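PDB 6GSZ: alpha-L-rhamnosidase from Aspergillus terreus, which probably hydrolyses terminal non-reducing alpha-L-rhamnose residues in alpha-L-rhamnosides. Local coordinates for residues A[41-46]-A[80-85]; A[76-81]-A[99-104]; A[117-122]-A[130-135]; A[143-148]-A[236-241]. All coordinates share one frame; numbering follows the deposited sequence.

How the contacts relate
Contacts 1 and 2 are successive strand pairs of one mixed sheet in the N-terminal immunoglobulin-like domain: both use strand 78-86, share Val80 and Arg81, and have centres about 13 Å apart. They also touch directly, through a probable hydrogen bond from Lys46 N to Thr79 O (2.9 Å). Contact 4, in the next domain, has its centre about 17 Å from that of contact 2, and a salt bridge between Glu102 OE2 and Arg148 NE (2.8 Å) ties the two. A bound calcium lies about 6 Å from the side chain of Glu77, and one about 8 Å from that of Ser146. Contact 3 stands apart, its centre about 30 Å from that of contact 4. None of the four includes a residue of the glucose-binding pocket.

Contact 1: residues A[41-46]-A[80-85]; sequences YEIEVK and VRVRSF
Two salt bridges, Glu44 with Arg81 and Glu42 with Arg83, run along one face of an antiparallel strand pair in the immunoglobulin-like domain. Arg81 presents NE and NH2 side-on to the carboxylate, one nitrogen to each oxygen: NE reaches Glu44 OE2 at 2.7 Å and NH2 reaches Glu44 OE1 at 2.9 Å, the latter nearly straight (176°). Both oxygens are met on their syn sides, and the carboxylate and guanidinium planes are 29° apart. A bend at chi3 of Arg81 (-66°) turns the guanidinium alongside the glutamate. Arg83 grips differently. Its NE and NH2 both converge on a single atom, Glu42 OE1, each at 2.8 Å and from the same face of the carboxylate, so that two N-H groups share one oxygen. Its chain, extended from CG to NE, lies beside that of Glu42 and points the same way. Trp95 adds a cation-pi contact to Arg81.

Below the charges, Glu42 and Arg83, and likewise Glu44 and Arg81, exchange reciprocal backbone N-H...O bonds as hydrogen-bonded pairs. The strand axes approach to 4.6 Å and are close to fully antiparallel. Ile43, Val80 and Val82 occupy the opposite face, where Trp27, Ile4 and Val7 pack on Val82 and Phe9 packs on Val80, as in the core of a beta-sandwich. The side chains of Ile43 and Val82 run alongside one another, meeting through CG1 and CG2. Ile43 CG2, anti to its own N, crosses to Val80 CG1 at 3.9 Å. On the charged face, Phe85 turns its ring edge to the aliphatic part of Glu42, with CE1 3.7 Å from Glu42 CG.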
loop_
_atom_site.group_PDB
_atom_site.type_symbol
_atom_site.label_atom_id
_atom_site.label_comp_id
_atom_site.label_asym_id
_atom_site.label_seq_id
_atom_site.Cartn_x
_atom_site.Cartn_y
_atom_site.Cartn_z
ATOM N N TYR A 41 0.874 32.986 3.716
ATOM C CA TYR A 41 -0.161 32.218 4.412
ATOM C C TYR A 41 -0.218 32.680 5.864
ATOM O O TYR A 41 0.713 33.233 6.413
ATOM C CB TYR A 41 0.072 30.713 4.296
ATOM C CG TYR A 41 1.346 30.200 4.904
ATOM C CD1 TYR A 41 1.427 29.932 6.266
ATOM C CD2 TYR A 41 2.441 29.865 4.120
ATOM C CE1 TYR A 41 2.573 29.397 6.833
ATOM C CE2 TYR A 41 3.575 29.311 4.672
ATOM C CZ TYR A 41 3.634 29.018 6.026
ATOM O OH TYR A 41 4.791 28.465 6.556
ATOM N N GLU A 42 -1.360 32.348 6.475
ATOM C CA GLU A 42 -1.581 32.492 7.903
ATOM C C GLU A 42 -2.055 31.140 8.444
ATOM O O GLU A 42 -2.942 30.522 7.872
ATOM C CB GLU A 42 -2.590 33.606 8.209
ATOM C CG GLU A 42 -1.980 34.979 8.032
ATOM C CD GLU A 42 -2.924 36.127 8.317
ATOM O OE1 GLU A 42 -4.119 35.873 8.493
ATOM O OE2 GLU A 42 -2.446 37.291 8.272
ATOM N N ILE A 43 -1.437 30.740 9.547
ATOM C CA ILE A 43 -1.865 29.546 10.305
ATOM C C ILE A 43 -2.344 30.029 11.679
ATOM O O ILE A 43 -1.591 30.649 12.419
ATOM C CB ILE A 43 -0.741 28.512 10.455
ATOM C CG1 ILE A 43 -0.196 28.057 9.113
ATOM C CG2 ILE A 43 -1.271 27.330 11.272
ATOM C CD1 ILE A 43 0.989 27.099 9.159
ATOM N N GLU A 44 -3.603 29.711 11.984
ATOM C CA GLU A 44 -4.230 29.969 13.290
ATOM C C GLU A 44 -4.101 28.700 14.132
ATOM O O GLU A 44 -4.533 27.625 13.703
ATOM C CB GLU A 44 -5.698 30.339 13.093
ATOM C CG GLU A 44 -6.439 30.679 14.387
ATOM C CD GLU A 44 -7.934 30.734 14.130
ATOM O OE1 GLU A 44 -8.486 31.856 14.063
ATOM O OE2 GLU A 44 -8.521 29.653 13.894
ATOM N N VAL A 45 -3.502 28.850 15.305
ATOM C CA VAL A 45 -3.387 27.766 16.257
ATOM C C VAL A 45 -4.115 28.135 17.553
ATOM O O VAL A 45 -3.740 29.104 18.235
ATOM C CB VAL A 45 -1.912 27.437 16.530
ATOM C CG1 VAL A 45 -1.782 26.249 17.485
ATOM C CG2 VAL A 45 -1.156 27.205 15.227
ATOM N N LYS A 46 -5.131 27.328 17.895
ATOM C CA LYS A 46 -5.941 27.545 19.128
ATOM C C LYS A 46 -5.637 26.446 20.149
ATOM O O LYS A 46 -5.752 25.268 19.802
ATOM C CB LYS A 46 -7.436 27.612 18.775
ATOM C CG LYS A 46 -8.384 27.780 19.951
ATOM C CD LYS A 46 -8.285 29.126 20.622
ATOM C CE LYS A 46 -9.298 29.297 21.737
ATOM N NZ LYS A 46 -8.840 28.647 22.985
ATOM N N VAL A 80 -6.534 23.984 14.307
ATOM C CA VAL A 80 -5.760 24.717 13.311
ATOM C C VAL A 80 -6.653 25.126 12.165
ATOM O O VAL A 80 -7.462 24.332 11.686
ATOM C CB VAL A 80 -4.594 23.844 12.819
ATOM C CG1 VAL A 80 -3.884 24.527 11.658
ATOM C CG2 VAL A 80 -3.606 23.597 13.955
ATOM N N ARG A 81 -6.464 26.381 11.696
ATOM C CA ARG A 81 -7.020 26.806 10.413
ATOM C C ARG A 81 -5.899 27.498 9.632
ATOM O O ARG A 81 -4.960 27.986 10.238
ATOM C CB ARG A 81 -8.199 27.764 10.589
ATOM C CG ARG A 81 -9.387 27.189 11.341
ATOM C CD ARG A 81 -10.598 28.109 11.236
ATOM N NE ARG A 81 -10.364 29.369 11.907
ATOM C CZ ARG A 81 -11.103 30.478 11.689
ATOM N NH1 ARG A 81 -12.126 30.439 10.843
ATOM N NH2 ARG A 81 -10.788 31.619 12.294
ATOM N N VAL A 82 -6.032 27.498 8.304
ATOM C CA VAL A 82 -5.087 28.142 7.414
ATOM C C VAL A 82 -5.847 29.024 6.445
ATOM O O VAL A 82 -6.923 28.689 6.003
ATOM C CB VAL A 82 -4.252 27.091 6.656
ATOM C CG1 VAL A 82 -3.248 27.739 5.708
ATOM C CG2 VAL A 82 -3.579 26.132 7.635
ATOM N N ARG A 83 -5.201 30.111 6.018
ATOM C CA ARG A 83 -5.658 30.838 4.828
ATOM C C ARG A 83 -4.426 31.274 4.046
ATOM O O ARG A 83 -3.373 31.459 4.584
ATOM C CB ARG A 83 -6.598 32.000 5.162
ATOM C CG ARG A 83 -5.986 33.078 6.021
ATOM C CD ARG A 83 -7.012 34.195 6.237
ATOM N NE ARG A 83 -6.442 35.256 7.029
ATOM C CZ ARG A 83 -7.029 36.428 7.238
ATOM N NH1 ARG A 83 -8.223 36.688 6.710
ATOM N NH2 ARG A 83 -6.398 37.328 7.966
ATOM N N SER A 84 -4.650 31.398 2.753
ATOM C CA SER A 84 -3.603 31.601 1.782
ATOM C C SER A 84 -3.907 32.872 0.969
ATOM O O SER A 84 -5.048 33.119 0.596
ATOM C CB SER A 84 -3.489 30.365 0.930
ATOM O OG SER A 84 -2.554 30.562 -0.102
ATOM N N PHE A 85 -2.850 33.651 0.704
ATOM C CA PHE A 85 -2.902 34.917 -0.006
ATOM C C PHE A 85 -2.213 34.811 -1.374
ATOM O O PHE A 85 -1.068 34.377 -1.467
ATOM C CB PHE A 85 -2.225 35.976 0.858
ATOM C CG PHE A 85 -2.855 36.177 2.209
ATOM C CD1 PHE A 85 -2.474 35.379 3.285
ATOM C CD2 PHE A 85 -3.856 37.124 2.403
ATOM C CE1 PHE A 85 -3.049 35.551 4.531
ATOM C CE2 PHE A 85 -4.442 37.276 3.644
ATOM C CZ PHE A 85 -4.031 36.498 4.705
#

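Contact 2: residues A[76-81]-A[99-104]; sequences EEATVR and VTVEPG
Four backbone hydrogen bonds join Ala78 and Val80 to Val101 and Val99; in each pair both residues give one bond and receive one. Ala78 N to Val101 O measures 2.9 Å and is almost linear at 171°; Val80 N to Val99 O is 2.8 Å. The returning bonds, from Val101 N to Ala78 O and from Val99 N to Val80 O, complete the two antiparallel hydrogen-bonded pairs, with Thr79 and Thr100 as the non-hydrogen-bonded pair between them.

One acceptor fares less well. Glu76 O is buried and finds no hydrogen-bond partner; its closest neighbours across the contact are Pro103 CD (3.2 Å) and Glu102 CA, which makes a CA-H...O contact.

Glu77 OE2 and Glu102 OE1 lie only 4.0 Å apart, like charges whose repulsion is probably eased by a water that donates to both, at 2.6 Å to Glu77 OE2 and 2.7 Å to Glu102 OE1. The planes of the two carboxylates are 64° apart. Glu102 OE2 is taken by Arg148, and Glu76 carries its own salt bridge to Arg47.

On the valine face, Val101 CG1 sits between its backbone N and carbonyl carbon (chi1 57°), which places it 4.0 Å from Ala78 CB and beside Val80 CG2.

This pairing lies inside the five-stranded sheet of the immunoglobulin-like domain, with 78-86 as its central strand: strand 38-46 flanks strand 78-86, strand 15-18 flanks strand 99-103, and Phe9 of strand 3-9 packs over the valines.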
loop_
_atom_site.group_PDB
_atom_site.type_symbol
_atom_site.label_atom_id
_atom_site.label_comp_id
_atom_site.label_asym_id
_atom_site.label_seq_id
_atom_site.Cartn_x
_atom_site.Cartn_y
_atom_site.Cartn_z
ATOM N N GLU A 76 -1.787 16.691 23.974
ATOM C CA GLU A 76 -2.225 18.088 23.864
ATOM C C GLU A 76 -2.817 18.330 22.481
ATOM O O GLU A 76 -2.118 18.168 21.459
ATOM C CB GLU A 76 -1.060 19.053 24.058
ATOM C CG GLU A 76 -1.506 20.514 24.036
ATOM C CD GLU A 76 -0.396 21.547 24.130
ATOM O OE1 GLU A 76 0.797 21.166 24.060
ATOM O OE2 GLU A 76 -0.756 22.745 24.328
ATOM N N GLU A 77 -4.093 18.708 22.446
ATOM C CA GLU A 77 -4.771 19.014 21.180
ATOM C C GLU A 77 -4.636 20.502 20.844
ATOM O O GLU A 77 -4.850 21.381 21.704
ATOM C CB GLU A 77 -6.263 18.696 21.274
ATOM C CG GLU A 77 -7.048 18.828 19.998
ATOM C CD GLU A 77 -8.541 18.628 20.180
ATOM O OE1 GLU A 77 -9.199 19.564 20.702
ATOM O OE2 GLU A 77 -9.044 17.580 19.738
ATOM N N ALA A 78 -4.351 20.751 19.565
ATOM C CA ALA A 78 -4.512 22.094 18.980
ATOM C C ALA A 78 -5.556 22.040 17.865
ATOM O O ALA A 78 -5.683 21.021 17.127
ATOM C CB ALA A 78 -3.199 22.611 18.459
ATOM N N THR A 79 -6.235 23.182 17.673
ATOM C CA THR A 79 -7.164 23.336 16.568
ATOM C C THR A 79 -6.542 24.337 15.598
ATOM O O THR A 79 -6.099 25.368 16.032
ATOM C CB THR A 79 -8.547 23.789 17.059
ATOM O OG1 THR A 79 -9.001 22.791 17.975
ATOM C CG2 THR A 79 -9.551 23.949 15.949
ATOM N N VAL A 80 -6.534 23.984 14.307
ATOM C CA VAL A 80 -5.760 24.717 13.311
ATOM C C VAL A 80 -6.653 25.126 12.165
ATOM O O VAL A 80 -7.462 24.332 11.686
ATOM C CB VAL A 80 -4.594 23.844 12.819
ATOM C CG1 VAL A 80 -3.884 24.527 11.658
ATOM C CG2 VAL A 80 -3.606 23.597 13.955
ATOM N N ARG A 81 -6.464 26.381 11.696
ATOM C CA ARG A 81 -7.020 26.806 10.413
ATOM C C ARG A 81 -5.899 27.498 9.632
ATOM O O ARG A 81 -4.960 27.986 10.238
ATOM C CB ARG A 81 -8.199 27.764 10.589
ATOM C CG ARG A 81 -9.387 27.189 11.341
ATOM C CD ARG A 81 -10.598 28.109 11.236
ATOM N NE ARG A 81 -10.364 29.369 11.907
ATOM C CZ ARG A 81 -11.103 30.478 11.689
ATOM N NH1 ARG A 81 -12.126 30.439 10.843
ATOM N NH2 ARG A 81 -10.788 31.619 12.294
ATOM N N VAL A 99 -9.222 21.888 11.684
ATOM C CA VAL A 99 -8.797 20.514 11.919
ATOM C C VAL A 99 -8.044 20.477 13.250
ATOM O O VAL A 99 -7.562 21.470 13.731
ATOM C CB VAL A 99 -7.875 20.031 10.780
ATOM C CG1 VAL A 99 -8.603 19.925 9.456
ATOM C CG2 VAL A 99 -6.635 20.896 10.613
ATOM N N THR A 100 -7.933 19.273 13.821
ATOM C CA THR A 100 -7.229 19.089 15.084
ATOM C C THR A 100 -5.936 18.278 14.874
ATOM O O THR A 100 -5.789 17.482 13.928
ATOM C CB THR A 100 -8.130 18.402 16.125
ATOM O OG1 THR A 100 -8.599 17.158 15.605
ATOM C CG2 THR A 100 -9.306 19.286 16.484
ATOM N N VAL A 101 -5.004 18.493 15.787
ATOM C CA VAL A 101 -3.743 17.766 15.821
ATOM C C VAL A 101 -3.350 17.521 17.280
ATOM O O VAL A 101 -3.496 18.393 18.106
ATOM C CB VAL A 101 -2.662 18.521 15.026
ATOM C CG1 VAL A 101 -2.455 19.939 15.534
ATOM C CG2 VAL A 101 -1.349 17.762 15.016
ATOM N N GLU A 102 -2.927 16.288 17.590
ATOM C CA GLU A 102 -2.683 15.908 18.990
ATOM C C GLU A 102 -1.656 14.789 19.024
ATOM O O GLU A 102 -1.897 13.718 18.452
ATOM C CB GLU A 102 -4.002 15.391 19.557
ATOM C CG GLU A 102 -3.908 14.949 20.991
ATOM C CD GLU A 102 -5.249 14.490 21.552
ATOM O OE1 GLU A 102 -6.295 15.078 21.188
ATOM O OE2 GLU A 102 -5.254 13.503 22.356
ATOM N N PRO A 103 -0.496 14.977 19.658
ATOM C CA PRO A 103 0.444 13.876 19.806
ATOM C C PRO A 103 -0.083 12.795 20.752
ATOM O O PRO A 103 -0.875 13.069 21.667
ATOM C CB PRO A 103 1.690 14.528 20.397
ATOM C CG PRO A 103 1.544 15.991 20.029
ATOM C CD PRO A 103 0.059 16.247 20.185
ATOM N N GLY A 104 0.460 11.592 20.549
ATOM C CA GLY A 104 0.186 10.435 21.398
ATOM C C GLY A 104 1.088 10.393 22.622
ATOM O O GLY A 104 1.394 11.401 23.240
HETATM O O HOH W 1 -7.602 15.537 18.888
#

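Contact 3: residues A[117-122]-A[130-135]; sequences IASDRP and RPIQFR
No hydrogen bond crosses between the segments of Ser119 and Ile132, although both bear strands; the CA atoms of these two residues, 7.3 Å apart, are the closest CA pair. The strand axes come no closer than 8.1 Å and cross at 122°, too far for backbone pairing, so side chains fill the interval.

Phe134 makes the largest single contribution. Its CE1 points into the 117-119 backbone, 3.7 Å from Ser119 N, with Ala118 C in the ring plane at its edge. The side chains of Ile117 and Phe134 run antiparallel alongside one another: Ile117 CD1 meets Phe134 CD1 at 3.8 Å. The isoleucine reaches the ring because its CG1 lies between the backbone N and carbonyl carbon (chi1 62°). Ile132 CG2 covers one face of the same ring, toward its rim, and also touches Ser119 CB at 3.9 Å.

Farther along, the extended Arg121 lays CD against Ile132 CD1 (4.0 Å) and lies nearly perpendicular to Arg130. Their guanidinium planes are 78° apart. Glu124 takes Arg121 NH1 in a salt bridge and also the backbone N of Arg130, whose guanidinium bonds to Gly256 O and Ile258 O.

Ser119 OG accepts from Arg121 N at 2.9 Å, closing an ST turn, and is also bonded to Ser253. Strand 116-119 pairs with 291-294, Ile117 also bonding to Leu229, and strand 132-140 pairs with 196-205; across the loop 120-131, this is consistent with packing between layers of a beta-sandwich.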
loop_
_atom_site.group_PDB
_atom_site.type_symbol
_atom_site.label_atom_id
_atom_site.label_comp_id
_atom_site.label_asym_id
_atom_site.label_seq_id
_atom_site.Cartn_x
_atom_site.Cartn_y
_atom_site.Cartn_z
ATOM N N ILE A 117 -0.182 -7.325 29.298
ATOM C CA ILE A 117 -0.724 -8.419 30.068
ATOM C C ILE A 117 -1.079 -9.585 29.158
ATOM O O ILE A 117 -1.375 -9.440 27.981
ATOM C CB ILE A 117 -1.922 -7.977 30.898
ATOM C CG1 ILE A 117 -3.075 -7.492 30.024
ATOM C CG2 ILE A 117 -1.474 -6.965 31.940
ATOM C CD1 ILE A 117 -4.337 -7.195 30.804
ATOM N N ALA A 118 -1.119 -10.757 29.809
ATOM C CA ALA A 118 -1.487 -11.994 29.232
ATOM C C ALA A 118 -2.403 -12.746 30.193
ATOM O O ALA A 118 -2.376 -12.528 31.401
ATOM C CB ALA A 118 -0.262 -12.825 28.924
ATOM N N SER A 119 -3.149 -13.701 29.624
ATOM C CA SER A 119 -3.992 -14.586 30.442
ATOM C C SER A 119 -3.184 -15.557 31.307
ATOM O O SER A 119 -2.140 -16.057 30.912
ATOM C CB SER A 119 -4.924 -15.373 29.533
ATOM O OG SER A 119 -5.785 -16.200 30.269
ATOM N N ASP A 120 -3.772 -15.884 32.465
ATOM C CA ASP A 120 -3.296 -17.004 33.244
ATOM C C ASP A 120 -3.572 -18.342 32.557
ATOM O O ASP A 120 -3.037 -19.364 32.995
ATOM C CB ASP A 120 -3.905 -16.962 34.639
ATOM C CG ASP A 120 -3.158 -16.083 35.643
ATOM O OD1 ASP A 120 -2.065 -15.542 35.311
ATOM O OD2 ASP A 120 -3.631 -15.985 36.790
ATOM N N ARG A 121 -4.404 -18.368 31.522
ATOM C CA ARG A 121 -4.535 -19.601 30.721
ATOM C C ARG A 121 -3.204 -19.895 30.054
ATOM O O ARG A 121 -2.627 -19.009 29.456
ATOM C CB ARG A 121 -5.607 -19.427 29.666
ATOM C CG ARG A 121 -5.912 -20.643 28.822
ATOM C CD ARG A 121 -6.957 -20.284 27.784
ATOM N NE ARG A 121 -7.402 -21.370 26.927
ATOM C CZ ARG A 121 -6.946 -21.633 25.717
ATOM N NH1 ARG A 121 -5.920 -20.958 25.213
ATOM N NH2 ARG A 121 -7.525 -22.608 25.022
ATOM N N PRO A 122 -2.674 -21.124 30.082
ATOM C CA PRO A 122 -1.400 -21.388 29.429
ATOM C C PRO A 122 -1.495 -21.200 27.913
ATOM O O PRO A 122 -2.494 -21.544 27.306
ATOM C CB PRO A 122 -1.055 -22.850 29.764
ATOM C CG PRO A 122 -2.245 -23.400 30.419
ATOM C CD PRO A 122 -3.201 -22.302 30.780
ATOM N N ARG A 130 -5.772 -19.727 20.427
ATOM C CA ARG A 130 -7.160 -19.326 20.566
ATOM C C ARG A 130 -7.218 -17.892 21.101
ATOM O O ARG A 130 -6.504 -17.560 22.045
ATOM C CB ARG A 130 -7.869 -20.272 21.532
ATOM C CG ARG A 130 -9.345 -19.930 21.648
ATOM C CD ARG A 130 -10.092 -21.088 22.246
ATOM N NE ARG A 130 -11.512 -20.755 22.416
ATOM C CZ ARG A 130 -12.339 -21.534 23.112
ATOM N NH1 ARG A 130 -11.900 -22.698 23.579
ATOM N NH2 ARG A 130 -13.594 -21.138 23.314
ATOM N N PRO A 131 -8.020 -16.980 20.516
ATOM C CA PRO A 131 -8.063 -15.611 21.015
ATOM C C PRO A 131 -8.466 -15.532 22.484
ATOM O O PRO A 131 -9.228 -16.411 22.994
ATOM C CB PRO A 131 -9.101 -14.955 20.101
ATOM C CG PRO A 131 -8.897 -15.702 18.808
ATOM C CD PRO A 131 -8.785 -17.134 19.259
ATOM N N ILE A 132 -7.973 -14.508 23.166
ATOM C CA ILE A 132 -8.232 -14.268 24.563
ATOM C C ILE A 132 -9.015 -12.972 24.730
ATOM O O ILE A 132 -8.652 -11.955 24.098
ATOM C CB ILE A 132 -6.923 -14.221 25.361
ATOM C CG1 ILE A 132 -6.193 -15.564 25.276
ATOM C CG2 ILE A 132 -7.184 -13.716 26.761
ATOM C CD1 ILE A 132 -6.847 -16.678 25.994
ATOM N N GLN A 133 -10.078 -12.994 25.524
ATOM C CA GLN A 133 -10.819 -11.859 25.964
ATOM C C GLN A 133 -10.197 -11.349 27.257
ATOM O O GLN A 133 -9.995 -12.127 28.179
ATOM C CB GLN A 133 -12.294 -12.199 26.163
ATOM C CG GLN A 133 -13.006 -12.662 24.890
ATOM C CD GLN A 133 -14.410 -13.174 25.114
ATOM O OE1 GLN A 133 -15.256 -13.077 24.250
ATOM N NE2 GLN A 133 -14.667 -13.825 26.247
ATOM N N PHE A 134 -9.984 -10.043 27.355
ATOM C CA PHE A 134 -9.473 -9.370 28.517
ATOM C C PHE A 134 -10.499 -8.335 28.946
ATOM O O PHE A 134 -11.065 -7.655 28.104
ATOM C CB PHE A 134 -8.193 -8.613 28.182
ATOM C CG PHE A 134 -7.010 -9.472 27.816
ATOM C CD1 PHE A 134 -6.118 -9.901 28.782
ATOM C CD2 PHE A 134 -6.744 -9.813 26.496
ATOM C CE1 PHE A 134 -5.030 -10.704 28.461
ATOM C CE2 PHE A 134 -5.653 -10.616 26.164
ATOM C CZ PHE A 134 -4.776 -11.038 27.144
ATOM N N ARG A 135 -10.758 -8.224 30.261
ATOM C CA ARG A 135 -11.726 -7.248 30.681
ATOM C C ARG A 135 -11.316 -6.567 31.997
ATOM O O ARG A 135 -10.602 -7.112 32.827
ATOM C CB ARG A 135 -13.130 -7.846 30.831
ATOM C CG ARG A 135 -13.363 -8.669 32.086
ATOM C CD ARG A 135 -14.743 -9.328 32.104
ATOM N NE ARG A 135 -15.847 -8.407 31.949
ATOM C CZ ARG A 135 -16.394 -7.652 32.889
ATOM N NH1 ARG A 135 -16.015 -7.785 34.164
ATOM N NH2 ARG A 135 -17.368 -6.808 32.540
#

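Contact 4: residues A[143-148]-A[236-241]; sequences SYVSAR and TKSDGS
A classic beta bulge disrupts the pairing here, Val145 and Ser146 both facing Thr236 in the alpha-L-rhamnosidase N-terminal domain, which follows the immunoglobulin-like one. Val145 N donates to Thr236 O at 2.9 Å and 176°, while Thr236 N donates to Ser146 O, also at 2.9 Å; the two bonds thus use consecutive residues of segment 143-148 and a single residue of the other. The register shifts by one relative to Tyr144 and Lys237, whose CA atoms stand 3.9 Å apart with diverging side chains.

Beyond the bulge, Ser143 and Ser238 meet twice. Their hydroxyls, OG to OG, share a 2.8 Å hydrogen bond, and Ser238 N reaches Ser143 O at 3.1 Å from well above the carbonyl plane, 40° out of it. Ser238 OG stands beside its backbone N (chi1 -69°), which turns it to the other serine. Val145 crosses Thr236, CG2 to CG2 at 4.0 Å, and Val145 CG1 packs by Ser238. Ser146 OG lies 3.5 Å from Thr236 CB.

A type I turn from Lys237 to Gly240 reverses the chain. Asp239 OD1 accepts from both N and OG of Ser241, the former bond making an Asx turn, and Lys237 NZ donates to Ser241 OG.

The contact lies at the surface, in a mixed sheet where strand 228-237 sits between 144-154 and 242-246, and strand 182-188 flanks 144-154 on its other side.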
loop_
_atom_site.group_PDB
_atom_site.type_symbol
_atom_site.label_atom_id
_atom_site.label_comp_id
_atom_site.label_asym_id
_atom_site.label_seq_id
_atom_site.Cartn_x
_atom_site.Cartn_y
_atom_site.Cartn_z
ATOM N N SER A 143 -17.196 14.683 36.861
ATOM C CA SER A 143 -17.515 15.170 35.521
ATOM C C SER A 143 -16.236 15.180 34.672
ATOM O O SER A 143 -15.132 15.472 35.169
ATOM C CB SER A 143 -18.157 16.517 35.568
ATOM O OG SER A 143 -17.265 17.424 36.148
ATOM N N TYR A 144 -16.386 14.830 33.393
ATOM C CA TYR A 144 -15.236 14.726 32.491
ATOM C C TYR A 144 -15.545 15.426 31.167
ATOM O O TYR A 144 -16.701 15.611 30.803
ATOM C CB TYR A 144 -14.844 13.258 32.245
ATOM C CG TYR A 144 -15.932 12.409 31.628
ATOM C CD1 TYR A 144 -16.894 11.845 32.437
ATOM C CD2 TYR A 144 -15.987 12.126 30.266
ATOM C CE1 TYR A 144 -17.918 11.087 31.919
ATOM C CE2 TYR A 144 -17.016 11.357 29.724
ATOM C CZ TYR A 144 -17.990 10.850 30.568
ATOM O OH TYR A 144 -19.031 10.072 30.149
ATOM N N VAL A 145 -14.478 15.766 30.442
ATOM C CA VAL A 145 -14.593 16.528 29.202
ATOM C C VAL A 145 -14.052 15.768 27.986
ATOM O O VAL A 145 -14.491 16.055 26.861
ATOM C CB VAL A 145 -13.926 17.907 29.327
ATOM C CG1 VAL A 145 -14.642 18.762 30.377
ATOM C CG2 VAL A 145 -12.425 17.823 29.583
ATOM N N SER A 146 -13.108 14.847 28.184
ATOM C CA SER A 146 -12.526 14.103 27.052
ATOM C C SER A 146 -11.903 12.815 27.564
ATOM O O SER A 146 -11.579 12.718 28.745
ATOM C CB SER A 146 -11.530 14.944 26.252
ATOM O OG SER A 146 -10.408 15.263 27.040
ATOM N N ALA A 147 -11.740 11.845 26.651
ATOM C CA ALA A 147 -11.079 10.623 27.027
ATOM C C ALA A 147 -10.381 10.028 25.810
ATOM O O ALA A 147 -10.859 10.168 24.672
ATOM C CB ALA A 147 -12.055 9.647 27.663
ATOM N N ARG A 148 -9.275 9.333 26.099
ATOM C CA ARG A 148 -8.481 8.668 25.077
ATOM C C ARG A 148 -8.188 7.222 25.467
ATOM O O ARG A 148 -7.999 6.922 26.629
ATOM C CB ARG A 148 -7.130 9.367 24.881
ATOM C CG ARG A 148 -7.225 10.823 24.441
ATOM C CD ARG A 148 -7.756 10.973 23.024
ATOM N NE ARG A 148 -7.829 12.354 22.617
ATOM C CZ ARG A 148 -8.929 13.129 22.666
ATOM N NH1 ARG A 148 -10.107 12.649 23.045
ATOM N NH2 ARG A 148 -8.830 14.391 22.260
ATOM N N THR A 236 -9.829 12.891 31.013
ATOM C CA THR A 236 -9.561 14.247 31.475
ATOM C C THR A 236 -10.830 14.798 32.125
ATOM O O THR A 236 -11.866 14.899 31.501
ATOM C CB THR A 236 -9.142 15.156 30.317
ATOM O OG1 THR A 236 -7.976 14.567 29.738
ATOM C CG2 THR A 236 -8.870 16.575 30.774
ATOM N N LYS A 237 -10.706 15.123 33.403
ATOM C CA LYS A 237 -11.797 15.648 34.176
ATOM C C LYS A 237 -11.969 17.146 33.897
ATOM O O LYS A 237 -11.091 17.811 33.320
ATOM C CB LYS A 237 -11.543 15.358 35.653
ATOM C CG LYS A 237 -11.706 13.892 36.022
ATOM C CD LYS A 237 -11.303 13.621 37.442
ATOM C CE LYS A 237 -9.806 13.488 37.620
ATOM N NZ LYS A 237 -9.390 13.706 39.030
ATOM N N SER A 238 -13.108 17.666 34.351
ATOM C CA SER A 238 -13.523 19.042 34.139
ATOM C C SER A 238 -12.486 20.044 34.677
ATOM O O SER A 238 -12.355 21.115 34.130
ATOM C CB SER A 238 -14.899 19.275 34.749
ATOM O OG SER A 238 -15.889 18.568 34.008
ATOM N N ASP A 239 -11.764 19.679 35.739
ATOM C CA ASP A 239 -10.768 20.541 36.376
ATOM C C ASP A 239 -9.375 20.393 35.729
ATOM O O ASP A 239 -8.417 21.073 36.164
ATOM C CB ASP A 239 -10.741 20.269 37.883
ATOM C CG ASP A 239 -10.143 18.928 38.293
ATOM O OD1 ASP A 239 -9.696 18.187 37.413
ATOM O OD2 ASP A 239 -10.118 18.644 39.512
ATOM N N GLY A 240 -9.257 19.528 34.706
ATOM C CA GLY A 240 -8.021 19.343 33.929
ATOM C C GLY A 240 -7.129 18.214 34.452
ATOM O O GLY A 240 -6.134 17.881 33.813
ATOM N N SER A 241 -7.457 17.657 35.630
ATOM C CA SER A 241 -6.756 16.517 36.163
ATOM C C SER A 241 -7.220 15.269 35.414
ATOM O O SER A 241 -8.254 15.282 34.726
ATOM C CB SER A 241 -6.957 16.369 37.645
ATOM O OG SER A 241 -8.297 16.025 37.953
#